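PDB 7N67: FdtA domain-containing protein, which probably acts as a 3,4-ketoisomerase on a dTDP-linked keto sugar, a step in making an unusual formylated sugar in Helicobacter canadensis. Local coordinates for residues D146-L149 and R150-D154. Residues are numbered along the deposited sequence; the frame is centred on the assembly and turned at random.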
loop_
_atom_site.group_PDB
_atom_site.type_symbol
_atom_site.label_atom_id
_atom_site.label_comp_id
_atom_site.label_asym_id
_atom_site.label_seq_id
_atom_site.Cartn_x
_atom_site.Cartn_y
_atom_site.Cartn_z
ATOM N N ASP B 146 -15.770 -17.722 26.143
ATOM C CA ASP B 146 -16.246 -18.406 27.381
ATOM C C ASP B 146 -15.644 -19.827 27.419
ATOM O O ASP B 146 -15.096 -20.220 28.490
ATOM C CB ASP B 146 -17.779 -18.369 27.477
ATOM C CG ASP B 146 -18.380 -16.986 27.697
ATOM O OD1 ASP B 146 -17.921 -16.253 28.586
ATOM O OD2 ASP B 146 -19.317 -16.657 26.997
ATOM N N GLU B 147 -15.713 -20.543 26.284
ATOM C CA GLU B 147 -15.045 -21.848 26.021
ATOM C C GLU B 147 -13.546 -21.739 26.348
ATOM O O GLU B 147 -13.004 -22.661 27.027
ATOM C CB GLU B 147 -15.301 -22.241 24.564
ATOM C CG GLU B 147 -15.118 -23.721 24.256
ATOM C CD GLU B 147 -15.185 -24.080 22.770
ATOM O OE1 GLU B 147 -14.957 -25.268 22.439
ATOM O OE2 GLU B 147 -15.465 -23.176 21.936
ATOM N N PHE B 148 -12.895 -20.648 25.924
ATOM C CA PHE B 148 -11.445 -20.415 26.165
ATOM C C PHE B 148 -11.189 -20.302 27.676
ATOM O O PHE B 148 -10.211 -20.865 28.183
ATOM C CB PHE B 148 -10.939 -19.183 25.397
ATOM C CG PHE B 148 -9.533 -18.774 25.756
ATOM C CD1 PHE B 148 -8.454 -19.583 25.440
ATOM C CD2 PHE B 148 -9.283 -17.612 26.461
ATOM C CE1 PHE B 148 -7.165 -19.227 25.812
ATOM C CE2 PHE B 148 -7.991 -17.253 26.817
ATOM C CZ PHE B 148 -6.936 -18.057 26.488
ATOM N N LEU B 149 -12.041 -19.592 28.414
ATOM C CA LEU B 149 -11.804 -19.382 29.874
ATOM C C LEU B 149 -11.970 -20.720 30.610
ATOM O O LEU B 149 -11.063 -21.095 31.415
ATOM C CB LEU B 149 -12.743 -18.287 30.399
ATOM C CG LEU B 149 -12.435 -16.876 29.899
ATOM C CD1 LEU B 149 -13.503 -15.900 30.343
ATOM C CD2 LEU B 149 -11.057 -16.395 30.358
ATOM N N ARG B 150 -13.042 -21.451 30.294
ATOM C CA ARG B 150 -13.254 -22.835 30.801
ATOM C C ARG B 150 -11.987 -23.671 30.557
ATOM O O ARG B 150 -11.484 -24.264 31.539
ATOM C CB ARG B 150 -14.503 -23.443 30.159
ATOM C CG ARG B 150 -15.797 -22.864 30.704
ATOM C CD ARG B 150 -16.985 -23.719 30.350
ATOM N NE ARG B 150 -17.329 -23.524 28.958
ATOM C CZ ARG B 150 -18.145 -22.581 28.501
ATOM N NH1 ARG B 150 -18.408 -22.509 27.203
ATOM N NH2 ARG B 150 -18.698 -21.714 29.332
ATOM N N MET B 151 -11.472 -23.685 29.316
ATOM C CA MET B 151 -10.229 -24.420 28.925
ATOM C C MET B 151 -9.057 -23.973 29.808
ATOM O O MET B 151 -8.326 -24.845 30.289
ATOM C CB MET B 151 -9.882 -24.207 27.448
ATOM C CG MET B 151 -8.771 -25.112 26.930
ATOM S SD MET B 151 -7.087 -24.489 27.268
ATOM C CE MET B 151 -7.008 -23.096 26.141
ATOM N N VAL B 152 -8.903 -22.671 30.050
ATOM C CA VAL B 152 -7.749 -22.111 30.815
ATOM C C VAL B 152 -7.966 -22.300 32.328
ATOM O O VAL B 152 -7.002 -22.000 33.070
ATOM C CB VAL B 152 -7.516 -20.631 30.437
ATOM C CG1 VAL B 152 -6.582 -19.902 31.393
ATOM C CG2 VAL B 152 -6.991 -20.503 29.013
ATOM N N ASN B 153 -9.141 -22.782 32.783
ATOM C CA ASN B 153 -9.481 -22.908 34.234
ATOM C C ASN B 153 -9.857 -24.364 34.608
ATOM O O ASN B 153 -10.711 -24.548 35.507
ATOM C CB ASN B 153 -10.547 -21.872 34.634
ATOM C CG ASN B 153 -10.093 -20.432 34.462
ATOM O OD1 ASN B 153 -9.344 -19.907 35.279
ATOM N ND2 ASN B 153 -10.553 -19.761 33.418
ATOM N N ASP B 154 -9.110 -25.304 34.042
ATOM C CA ASP B 154 -9.251 -26.756 34.290
ATOM C C ASP B 154 -8.326 -27.157 35.443
ATOM O O ASP B 154 -7.127 -26.863 35.334
ATOM C CB ASP B 154 -8.798 -27.521 33.058
ATOM C CG ASP B 154 -9.617 -28.756 32.783
ATOM O OD1 ASP B 154 -10.840 -28.637 32.706
ATOM O OD2 ASP B 154 -9.005 -29.819 32.624
#
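Arg150 N donates to Asp146 O at 3.0 Å, and the bond is almost straight, with an N-H...O angle of 179°. The next two residues repeat the pattern. Met151 N reaches Glu147 O at 2.9 Å. Val152 N reaches Phe148 O, also at 2.9 Å, in a more bent bond. These are the i to i+4 bonds of an alpha-helix, here the last turns of helix 145-152. At its end a side chain joins in: Asn153 ND2 donates to Leu149 O. The modelled separation of these two atoms is very short, so its exact length is doubtful. Asn153 CG lies beside its own backbone N (chi1 -62°), which turns the amide back toward the helix.

Arg150 also folds back along the helix. Its chain bends at chi3 (-76°), and Asp146 O lies over the centre of one face of the Arg150 guanidinium, 3.8 Å from the guanidinium plane. NH2 comes near Asp146 CB, and NH1 near Glu147 CA. The carboxylates of Asp146 and Glu147 stay apart from it; Asp146 OD1 is 5.6 Å from Arg150 NH2.

On another side of the helix, Val152 CG2 sits over one face of the Phe148 ring, displaced toward the rim. Val152 CG2 is 3.8 Å from the centroid of the Phe148 ring, a CH-pi contact. The Met151 chain curls so that CE comes obliquely to Phe148 CD1, at 3.9 Å. Phe148 and Met151 also touch Ile142 of strand 141-142, so this apolar side packs the C-terminal helix against the cupin-type beta fold.

The helix thus divides its chemistry. Phe148 is buried, while Asp146, Glu147 and Arg150 are exposed. The two acidic groups probably favour the arginine's charge through weak, solvent-screened attraction, though neither forms a salt bridge with Arg150.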